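Local structure of proton-dependent oligopeptide transporter family protein (6EI3) at residues R2-I7 with S123-Q128; G74-I79 with Y193-L198. The protein probably carries small peptides across the membrane, driven by a proton gradient, as a POT family transporter of the Major Facilitator Superfamily, here captured in an auto-inhibited state. One frame throughout, in Å; residues are numbered along the deposited sequence. Where two conformers were deposited one is given.

The two contacts sit about 11 Å apart, centre to centre, on one side of the transporter, and illustrate how chemistry follows burial. In contact 1 every touching residue is buried: helix 4-22 meets helix 121-127 through apolar side chains, aliphatic, aromatic and thioether, and one pair of amides. Contact 2 is only partly buried; it sets helix 62-95 against the irregular chain at 193-198, where a cation-pi stack, a water and a lipid take over at the surface. Their segments alternate along the sequence, and a salt bridge ties one contact to the other, with Asp127 OD2 2.7 Å from Lys75 NZ.

Contact 1: residues R2-I7 with S123-Q128; sequences RQIPFI and SFMVDQ
Gln3 reaches across to Gln128 where the start of helix 4-22 packs against helix 121-127, a helix-to-helix contact in a Major Facilitator fold. The tight part is apolar. Ile4 CD1 lies 3.8 Å from Gln128 CB, the two side chains passing each other in opposite directions, and also approaches CG of Met125. With CG anti to the backbone N (chi1 -179°), Met125 presents its CB and CG to Ile7 before its chain bends away toward Val140 and Phe141 of helix 137-165; Met125 CG lies 3.9 Å from Ile7 CG2. Ile7 CD1 comes to the edge of the Phe124 ring. Ile7 has two conformers, and both its contacts hold for one of them. The looser side is the chain start, where Arg2 is exposed and poorly ordered and takes no part. Between the two lies the amide pair of Gln3 and Gln128, its planes 64° apart. Gln3 NE2 gives a hydrogen bond of 3.0 Å to Gln128 OE1, in the carbonyl plane and on a lone pair, and Val194 N probably donates to the same oxygen. Two donors on OE1 and an acceptor for NE2 would fix the rotation of the Gln128 amide: Gln128 NE2 bonds to Phe124 O at 2.9 Å, while that nitrogen also sits 3.6 Å above the plane of the Phe124 ring, over its centre.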
ATOM      1  N   ARG A   2     -18.701  24.506   6.818  1.00 45.37           N
ATOM      2  CA  ARG A   2     -17.621  25.500   6.870  1.00 44.13           C
ATOM      3  C   ARG A   2     -16.261  24.962   7.328  1.00 44.98           C
ATOM      4  O   ARG A   2     -15.250  25.643   7.141  1.00 45.88           O
ATOM      5  CB  ARG A   2     -18.028  26.708   7.720  1.00 48.16           C
ATOM      6  CG  ARG A   2     -19.099  27.600   7.069  1.00 66.23           C
ATOM      7  CD  ARG A   2     -18.550  28.543   6.004  1.00 82.87           C
ATOM      8  NE  ARG A   2     -17.785  29.653   6.577  1.00 98.97           N
ATOM      9  CZ  ARG A   2     -17.393  30.726   5.896  1.00118.93           C
ATOM     10  NH1 ARG A   2     -17.694  30.852   4.608  1.00109.07           N
ATOM     11  NH2 ARG A   2     -16.702  31.685   6.498  1.00107.44           N
ATOM     12  N   GLN A   3     -16.221  23.750   7.903  1.00 37.68           N
ATOM     13  CA  GLN A   3     -14.968  23.115   8.343  1.00 34.53           C
ATOM     14  C   GLN A   3     -14.321  22.288   7.241  1.00 33.66           C
ATOM     15  O   GLN A   3     -13.150  21.996   7.349  1.00 31.83           O
ATOM     16  CB  GLN A   3     -15.171  22.250   9.606  1.00 34.97           C
ATOM     17  CG  GLN A   3     -16.136  21.082   9.428  1.00 37.47           C
ATOM     18  CD  GLN A   3     -17.554  21.434   9.840  1.00 48.26           C
ATOM     19  OE1 GLN A   3     -18.115  22.466   9.451  1.00 43.35           O
ATOM     20  NE2 GLN A   3     -18.186  20.555  10.599  1.00 35.26           N
ATOM     21  N   ILE A   4     -15.087  21.873   6.212  1.00 30.66           N
ATOM     22  CA  ILE A   4     -14.600  21.039   5.105  1.00 30.00           C
ATOM     23  C   ILE A   4     -13.358  21.671   4.360  1.00 32.86           C
ATOM     24  O   ILE A   4     -12.411  20.918   4.100  1.00 30.27           O
ATOM     25  CB  ILE A   4     -15.773  20.635   4.149  1.00 34.32           C
ATOM     26  CG1 ILE A   4     -16.742  19.623   4.850  1.00 35.11           C
ATOM     27  CG2 ILE A   4     -15.277  20.071   2.802  1.00 34.74           C
ATOM     28  CD1 ILE A   4     -16.082  18.212   5.305  1.00 37.00           C
ATOM     29  N   PRO A   5     -13.262  23.008   4.104  1.00 30.79           N
ATOM     30  CA  PRO A   5     -12.055  23.535   3.405  1.00 29.90           C
ATOM     31  C   PRO A   5     -10.730  23.278   4.139  1.00 31.06           C
ATOM     32  O   PRO A   5      -9.705  23.055   3.505  1.00 28.22           O
ATOM     33  CB  PRO A   5     -12.351  25.035   3.276  1.00 32.69           C
ATOM     34  CG  PRO A   5     -13.850  25.133   3.291  1.00 38.39           C
ATOM     35  CD  PRO A   5     -14.273  24.078   4.280  1.00 34.64           C
ATOM     36  N   PHE A   6     -10.756  23.282   5.478  1.00 28.76           N
ATOM     37  CA  PHE A   6      -9.567  23.019   6.307  1.00 27.89           C
ATOM     38  C   PHE A   6      -9.094  21.580   6.122  1.00 30.48           C
ATOM     39  O   PHE A   6      -7.896  21.343   6.113  1.00 28.65           O
ATOM     40  CB  PHE A   6      -9.847  23.315   7.788  1.00 29.96           C
ATOM     41  CG  PHE A   6     -10.196  24.765   8.051  1.00 31.85           C
ATOM     42  CD1 PHE A   6      -9.197  25.714   8.232  1.00 34.84           C
ATOM     43  CD2 PHE A   6     -11.520  25.178   8.115  1.00 33.03           C
ATOM     44  CE1 PHE A   6      -9.520  27.058   8.462  1.00 36.48           C
ATOM     45  CE2 PHE A   6     -11.843  26.517   8.344  1.00 37.23           C
ATOM     46  CZ  PHE A   6     -10.839  27.449   8.520  1.00 35.93           C
ATOM     47  N   ILE A   7     -10.055  20.639   5.929  1.00 27.85           N
ATOM     48  CA  ILE A   7      -9.805  19.209   5.686  0.50 27.06           C
ATOM     49  C   ILE A   7      -9.234  19.033   4.278  1.00 30.40           C
ATOM     50  O   ILE A   7      -8.288  18.272   4.087  1.00 29.88           O
ATOM     51  CB  ILE A   7     -11.131  18.393   5.877  0.50 30.81           C
ATOM     52  CG1 ILE A   7     -11.707  18.531   7.325  0.50 32.21           C
ATOM     53  CG2 ILE A   7     -10.995  16.915   5.444  0.50 30.60           C
ATOM     54  CD1 ILE A   7     -10.881  18.015   8.463  0.50 37.91           C
ATOM     55  N   SER A 123     -12.389   9.230   7.451  1.00 32.07           N
ATOM     56  CA  SER A 123     -13.424   8.977   8.468  1.00 31.33           C
ATOM     57  C   SER A 123     -13.791  10.276   9.216  1.00 31.51           C
ATOM     58  O   SER A 123     -14.969  10.527   9.459  1.00 31.05           O
ATOM     59  CB  SER A 123     -12.920   7.929   9.458  1.00 34.00           C
ATOM     60  OG  SER A 123     -13.955   7.624  10.376  1.00 48.03           O
ATOM     61  N   PHE A 124     -12.778  11.105   9.577  1.00 25.80           N
ATOM     62  CA  PHE A 124     -13.012  12.395  10.262  1.00 24.51           C
ATOM     63  C   PHE A 124     -13.742  13.360   9.339  1.00 28.32           C
ATOM     64  O   PHE A 124     -14.534  14.174   9.801  1.00 28.68           O
ATOM     65  CB  PHE A 124     -11.680  13.007  10.732  1.00 24.67           C
ATOM     66  CG  PHE A 124     -11.798  14.249  11.590  1.00 26.01           C
ATOM     67  CD1 PHE A 124     -12.343  14.182  12.869  1.00 29.16           C
ATOM     68  CD2 PHE A 124     -11.259  15.458  11.164  1.00 26.93           C
ATOM     69  CE1 PHE A 124     -12.412  15.318  13.680  1.00 30.75           C
ATOM     70  CE2 PHE A 124     -11.356  16.602  11.960  1.00 29.83           C
ATOM     71  CZ  PHE A 124     -11.903  16.517  13.224  1.00 29.48           C
ATOM     72  N   MET A 125     -13.455  13.289   8.030  1.00 26.38           N
ATOM     73  CA  MET A 125     -14.140  14.141   7.046  1.00 26.59           C
ATOM     74  C   MET A 125     -15.650  13.793   7.019  1.00 30.83           C
ATOM     75  O   MET A 125     -16.477  14.698   7.009  1.00 32.41           O
ATOM     76  CB  MET A 125     -13.517  13.952   5.647  1.00 27.50           C
ATOM     77  CG  MET A 125     -14.167  14.832   4.577  1.00 31.60           C
ATOM     78  SD  MET A 125     -15.617  14.037   3.825  1.00 36.15           S
ATOM     79  CE  MET A 125     -14.789  12.783   2.762  1.00 31.93           C
ATOM     80  N   VAL A 126     -15.995  12.489   6.925  1.00 29.12           N
ATOM     81  CA  VAL A 126     -17.400  12.034   6.879  1.00 30.97           C
ATOM     82  C   VAL A 126     -18.166  12.508   8.152  1.00 35.46           C
ATOM     83  O   VAL A 126     -19.309  12.948   8.041  1.00 35.27           O
ATOM     84  CB  VAL A 126     -17.520  10.501   6.638  1.00 35.08           C
ATOM     85  CG1 VAL A 126     -18.983  10.046   6.597  1.00 35.35           C
ATOM     86  CG2 VAL A 126     -16.807  10.084   5.359  1.00 33.99           C
ATOM     87  N   ASP A 127     -17.493  12.490   9.332  1.00 32.41           N
ATOM     88  CA  ASP A 127     -18.035  12.951  10.632  1.00 32.80           C
ATOM     89  C   ASP A 127     -18.526  14.402  10.580  1.00 36.92           C
ATOM     90  O   ASP A 127     -19.361  14.772  11.383  1.00 37.51           O
ATOM     91  CB  ASP A 127     -16.947  12.882  11.734  1.00 32.94           C
ATOM     92  CG  ASP A 127     -16.560  11.495  12.209  1.00 41.67           C
ATOM     93  OD1 ASP A 127     -17.236  10.517  11.813  1.00 41.93           O
ATOM     94  OD2 ASP A 127     -15.569  11.383  12.976  1.00 39.97           O
ATOM     95  N   GLN A 128     -17.979  15.231   9.677  1.00 33.09           N
ATOM     96  CA  GLN A 128     -18.344  16.649   9.580  1.00 33.29           C
ATOM     97  C   GLN A 128     -19.739  16.889   9.021  1.00 39.45           C
ATOM     98  O   GLN A 128     -20.261  17.989   9.179  1.00 37.73           O
ATOM     99  CB  GLN A 128     -17.292  17.446   8.797  1.00 33.65           C
ATOM    100  CG  GLN A 128     -15.854  17.269   9.327  1.00 29.46           C
ATOM    101  CD  GLN A 128     -15.768  17.428  10.826  1.00 37.00           C
ATOM    102  OE1 GLN A 128     -16.207  18.433  11.386  1.00 31.17           O
ATOM    103  NE2 GLN A 128     -15.259  16.405  11.514  1.00 28.64           N
TER

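Contact 2: residues G74-I79 with Y193-L198; sequences GKYTTI and YVRVPL. With 78M ((2S)-2,3-dihydroxypropyl(7Z)-pentadec-7-enoate), chain B.
Tyr76 meets Arg195 and Tyr193, and its ring can be followed atom by atom. CB touches the aliphatic part of the arginine, with Arg195 CD 4.1 Å away. CG, placed anti to the backbone N (chi1 175°), packs against Arg195 CZ. CD1 runs to Tyr193 CD2 at 3.7 Å, and CE1 follows it along the same rim, in the plane of the Tyr193 ring, so that the two aromatics meet rim to rim. CD2 faces Arg195 NH1 at 3.3 Å, and CE2 lies as close to the lipid hydroxyl O21 of 78M. At the far end CZ faces Arg195 NH2. The guanidinium lies over one face as a cation-pi stack, Arg195 CZ 4.0 Å from the centroid of the Tyr76 ring and the planes 30° apart. Two of its nitrogens have further partners: NH2 donates to Arg190 O, and NH1 to a water that also bonds Thr77 OG1. Thr77 OG1 and O21 of 78M share a hydrogen bond of 2.7 Å; Trp81 NE1 also bonds the lipid. With the guanidinium on a ring face and the glyceride at its edge, Tyr76 forms, with Thr77 and Trp81, part of a glyceride-binding pocket on the surface of this Major Facilitator transporter.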
ATOM      1  N   GLY A  74      -9.918   9.958  20.057  1.00 28.03           N
ATOM      2  CA  GLY A  74     -10.727  10.542  18.997  1.00 27.84           C
ATOM      3  C   GLY A  74      -9.814  10.904  17.831  1.00 29.56           C
ATOM      4  O   GLY A  74      -8.594  10.956  17.980  1.00 28.64           O
ATOM      5  N   LYS A  75     -10.381  11.142  16.677  1.00 25.99           N
ATOM      6  CA  LYS A  75      -9.639  11.389  15.439  1.00 24.70           C
ATOM      7  C   LYS A  75      -8.905  12.721  15.384  1.00 26.81           C
ATOM      8  O   LYS A  75      -7.771  12.746  14.912  1.00 24.63           O
ATOM      9  CB  LYS A  75     -10.574  11.233  14.237  1.00 26.17           C
ATOM     10  CG  LYS A  75     -11.021   9.786  14.030  1.00 34.00           C
ATOM     11  CD  LYS A  75     -12.055   9.677  12.930  1.00 38.62           C
ATOM     12  CE  LYS A  75     -12.979   8.533  13.227  1.00 48.37           C
ATOM     13  NZ  LYS A  75     -14.352   9.001  13.515  1.00 47.51           N
ATOM     14  N   TYR A  76      -9.521  13.822  15.858  1.00 24.32           N
ATOM     15  CA  TYR A  76      -8.841  15.126  15.835  1.00 25.30           C
ATOM     16  C   TYR A  76      -7.472  15.104  16.530  1.00 28.95           C
ATOM     17  O   TYR A  76      -6.480  15.530  15.932  1.00 27.27           O
ATOM     18  CB  TYR A  76      -9.699  16.270  16.435  1.00 26.64           C
ATOM     19  CG  TYR A  76      -8.906  17.556  16.502  1.00 28.39           C
ATOM     20  CD1 TYR A  76      -8.653  18.302  15.351  1.00 30.79           C
ATOM     21  CD2 TYR A  76      -8.314  17.972  17.691  1.00 29.61           C
ATOM     22  CE1 TYR A  76      -7.855  19.447  15.390  1.00 31.55           C
ATOM     23  CE2 TYR A  76      -7.526  19.120  17.746  1.00 30.56           C
ATOM     24  CZ  TYR A  76      -7.307  19.860  16.592  1.00 36.71           C
ATOM     25  OH  TYR A  76      -6.519  20.976  16.631  1.00 33.88           O
ATOM     26  N   THR A  77      -7.443  14.679  17.810  1.00 25.64           N
ATOM     27  CA  THR A  77      -6.213  14.647  18.623  1.00 26.15           C
ATOM     28  C   THR A  77      -5.151  13.724  18.018  1.00 28.40           C
ATOM     29  O   THR A  77      -3.981  14.082  17.984  1.00 26.98           O
ATOM     30  CB  THR A  77      -6.565  14.265  20.070  1.00 32.18           C
ATOM     31  OG1 THR A  77      -7.417  15.283  20.588  1.00 29.92           O
ATOM     32  CG2 THR A  77      -5.335  14.113  20.977  1.00 31.63           C
ATOM     33  N   THR A  78      -5.567  12.552  17.559  1.00 26.33           N
ATOM     34  CA  THR A  78      -4.677  11.550  16.980  1.00 26.07           C
ATOM     35  C   THR A  78      -4.059  12.096  15.689  1.00 27.83           C
ATOM     36  O   THR A  78      -2.839  12.003  15.521  1.00 26.85           O
ATOM     37  CB  THR A  78      -5.428  10.223  16.820  1.00 29.28           C
ATOM     38  OG1 THR A  78      -6.066   9.925  18.062  1.00 28.42           O
ATOM     39  CG2 THR A  78      -4.499   9.064  16.444  1.00 26.39           C
ATOM     40  N   ILE A  79      -4.880  12.749  14.834  1.00 23.97           N
ATOM     41  CA  ILE A  79      -4.387  13.360  13.595  1.00 22.64           C
ATOM     42  C   ILE A  79      -3.331  14.407  13.916  1.00 27.57           C
ATOM     43  O   ILE A  79      -2.265  14.392  13.303  1.00 28.02           O
ATOM     44  CB  ILE A  79      -5.511  13.930  12.654  1.00 24.56           C
ATOM     45  CG1 ILE A  79      -6.356  12.779  12.056  1.00 23.91           C
ATOM     46  CG2 ILE A  79      -4.852  14.770  11.500  1.00 23.69           C
ATOM     47  CD1 ILE A  79      -7.769  13.204  11.501  1.00 26.61           C
ATOM     48  N   TYR A 193     -14.629  21.803  14.046  1.00 30.09           N
ATOM     49  CA  TYR A 193     -14.883  20.374  13.823  1.00 28.58           C
ATOM     50  C   TYR A 193     -15.921  19.722  14.719  1.00 34.54           C
ATOM     51  O   TYR A 193     -16.066  20.078  15.891  1.00 33.07           O
ATOM     52  CB  TYR A 193     -13.604  19.547  13.912  1.00 27.98           C
ATOM     53  CG  TYR A 193     -12.508  19.961  12.957  1.00 28.10           C
ATOM     54  CD1 TYR A 193     -12.784  20.237  11.621  1.00 29.81           C
ATOM     55  CD2 TYR A 193     -11.187  20.061  13.387  1.00 28.00           C
ATOM     56  CE1 TYR A 193     -11.772  20.630  10.741  1.00 27.69           C
ATOM     57  CE2 TYR A 193     -10.165  20.404  12.510  1.00 28.04           C
ATOM     58  CZ  TYR A 193     -10.465  20.707  11.192  1.00 31.12           C
ATOM     59  OH  TYR A 193      -9.458  21.087  10.349  1.00 28.60           O
ATOM     60  N   VAL A 194     -16.597  18.711  14.141  1.00 30.51           N
ATOM     61  CA  VAL A 194     -17.487  17.773  14.802  1.00 29.72           C
ATOM     62  C   VAL A 194     -16.527  16.713  15.393  1.00 32.01           C
ATOM     63  O   VAL A 194     -15.727  16.149  14.646  1.00 28.49           O
ATOM     64  CB  VAL A 194     -18.505  17.140  13.801  1.00 32.99           C
ATOM     65  CG1 VAL A 194     -19.323  16.022  14.475  1.00 32.86           C
ATOM     66  CG2 VAL A 194     -19.443  18.221  13.237  1.00 33.83           C
ATOM     67  N   ARG A 195     -16.593  16.454  16.729  1.00 29.65           N
ATOM     68  CA  ARG A 195     -15.717  15.444  17.354  1.00 28.60           C
ATOM     69  C   ARG A 195     -16.642  14.400  17.960  1.00 32.23           C
ATOM     70  O   ARG A 195     -17.198  14.600  19.046  1.00 30.57           O
ATOM     71  CB  ARG A 195     -14.755  16.065  18.386  1.00 27.16           C
ATOM     72  CG  ARG A 195     -13.793  17.066  17.774  1.00 34.41           C
ATOM     73  CD  ARG A 195     -12.824  17.652  18.774  1.00 34.60           C
ATOM     74  NE  ARG A 195     -12.325  18.948  18.306  1.00 34.69           N
ATOM     75  CZ  ARG A 195     -11.288  19.592  18.830  1.00 44.75           C
ATOM     76  NH1 ARG A 195     -10.605  19.059  19.830  1.00 27.15           N
ATOM     77  NH2 ARG A 195     -10.916  20.769  18.342  1.00 36.31           N
ATOM     78  N   VAL A 196     -16.876  13.322  17.198  1.00 30.36           N
ATOM     79  CA  VAL A 196     -17.866  12.287  17.564  1.00 31.58           C
ATOM     80  C   VAL A 196     -17.397  11.416  18.741  1.00 35.66           C
ATOM     81  O   VAL A 196     -16.195  11.373  18.997  1.00 34.18           O
ATOM     82  CB  VAL A 196     -18.291  11.433  16.332  1.00 34.84           C
ATOM     83  CG1 VAL A 196     -18.906  12.301  15.239  1.00 34.08           C
ATOM     84  CG2 VAL A 196     -17.119  10.602  15.785  1.00 33.58           C
ATOM     85  N   PRO A 197     -18.301  10.711  19.479  1.00 35.04           N
ATOM     86  CA  PRO A 197     -17.813   9.835  20.562  1.00 34.61           C
ATOM     87  C   PRO A 197     -16.903   8.718  20.032  1.00 36.54           C
ATOM     88  O   PRO A 197     -16.877   8.435  18.833  1.00 34.08           O
ATOM     89  CB  PRO A 197     -19.108   9.244  21.152  1.00 37.58           C
ATOM     90  CG  PRO A 197     -20.224  10.152  20.687  1.00 42.41           C
ATOM     91  CD  PRO A 197     -19.771  10.618  19.334  1.00 36.35           C
ATOM     92  N   LEU A 198     -16.176   8.064  20.936  1.00 36.22           N
ATOM     93  CA  LEU A 198     -15.361   6.892  20.620  1.00 36.20           C
ATOM     94  C   LEU A 198     -16.359   5.810  20.166  1.00 42.24           C
ATOM     95  O   LEU A 198     -17.473   5.784  20.697  1.00 41.32           O
ATOM     96  CB  LEU A 198     -14.571   6.421  21.866  1.00 35.98           C
ATOM     97  CG  LEU A 198     -13.525   7.407  22.447  1.00 38.97           C
ATOM     98  CD1 LEU A 198     -12.878   6.851  23.699  1.00 38.68           C
ATOM     99  CD2 LEU A 198     -12.441   7.779  21.415  1.00 35.94           C
TER
HETATM  100  O21 78M B 601      -6.442  17.831  20.576  1.00 82.45           O
HETATM  101  C20 78M B 601      -5.641  17.818  21.748  1.00 84.56           C
HETATM  102  C18 78M B 601      -4.184  18.037  21.411  1.00 84.27           C
HETATM  103  O19 78M B 601      -3.369  17.649  22.523  1.00 84.47           O
HETATM  104  C17 78M B 601      -3.892  19.468  21.034  1.00 85.40           C
HETATM  105  O2  78M B 601      -2.525  19.477  20.558  1.00 85.15           O
HETATM  106  C1  78M B 601      -2.076  20.597  19.979  1.00 85.89           C
HETATM  107  O1  78M B 601      -2.767  21.555  19.743  1.00 88.17           O
HETATM  108  C2  78M B 601      -0.604  20.499  19.685  1.00 83.44           C
HETATM  109  C3  78M B 601      -0.022  21.651  18.865  1.00 81.11           C
HETATM  110  C4  78M B 601      -0.450  21.641  17.402  1.00 76.80           C
HETATM  111  C5  78M B 601       0.276  22.656  16.538  1.00 75.30           C
HETATM  112  C6  78M B 601      -0.381  22.899  15.184  1.00 72.80           C
HETATM  113  C7  78M B 601       0.511  23.581  14.187  1.00 72.15           C
HETATM  114  C8  78M B 601       0.729  24.882  14.023  1.00 73.78           C
HETATM  115  C9  78M B 601       0.155  26.036  14.802  1.00 75.89           C
HETATM  116  C10 78M B 601       0.600  27.401  14.260  1.00 76.85           C
HETATM  117  C11 78M B 601      -0.176  27.876  13.036  1.00 76.73           C
HETATM  118  C12 78M B 601       0.535  28.935  12.205  1.00 78.17           C
HETATM  119  C13 78M B 601      -0.327  29.541  11.100  1.00 79.16           C
HETATM  120  C15 78M B 601       0.987  29.473   8.897  1.00 76.49           C
HETATM  121  C14 78M B 601       0.437  30.326  10.037  1.00 79.25           C
HETATM  122  O   HOH W   1     -10.331  16.294  20.839  1.00 42.69           O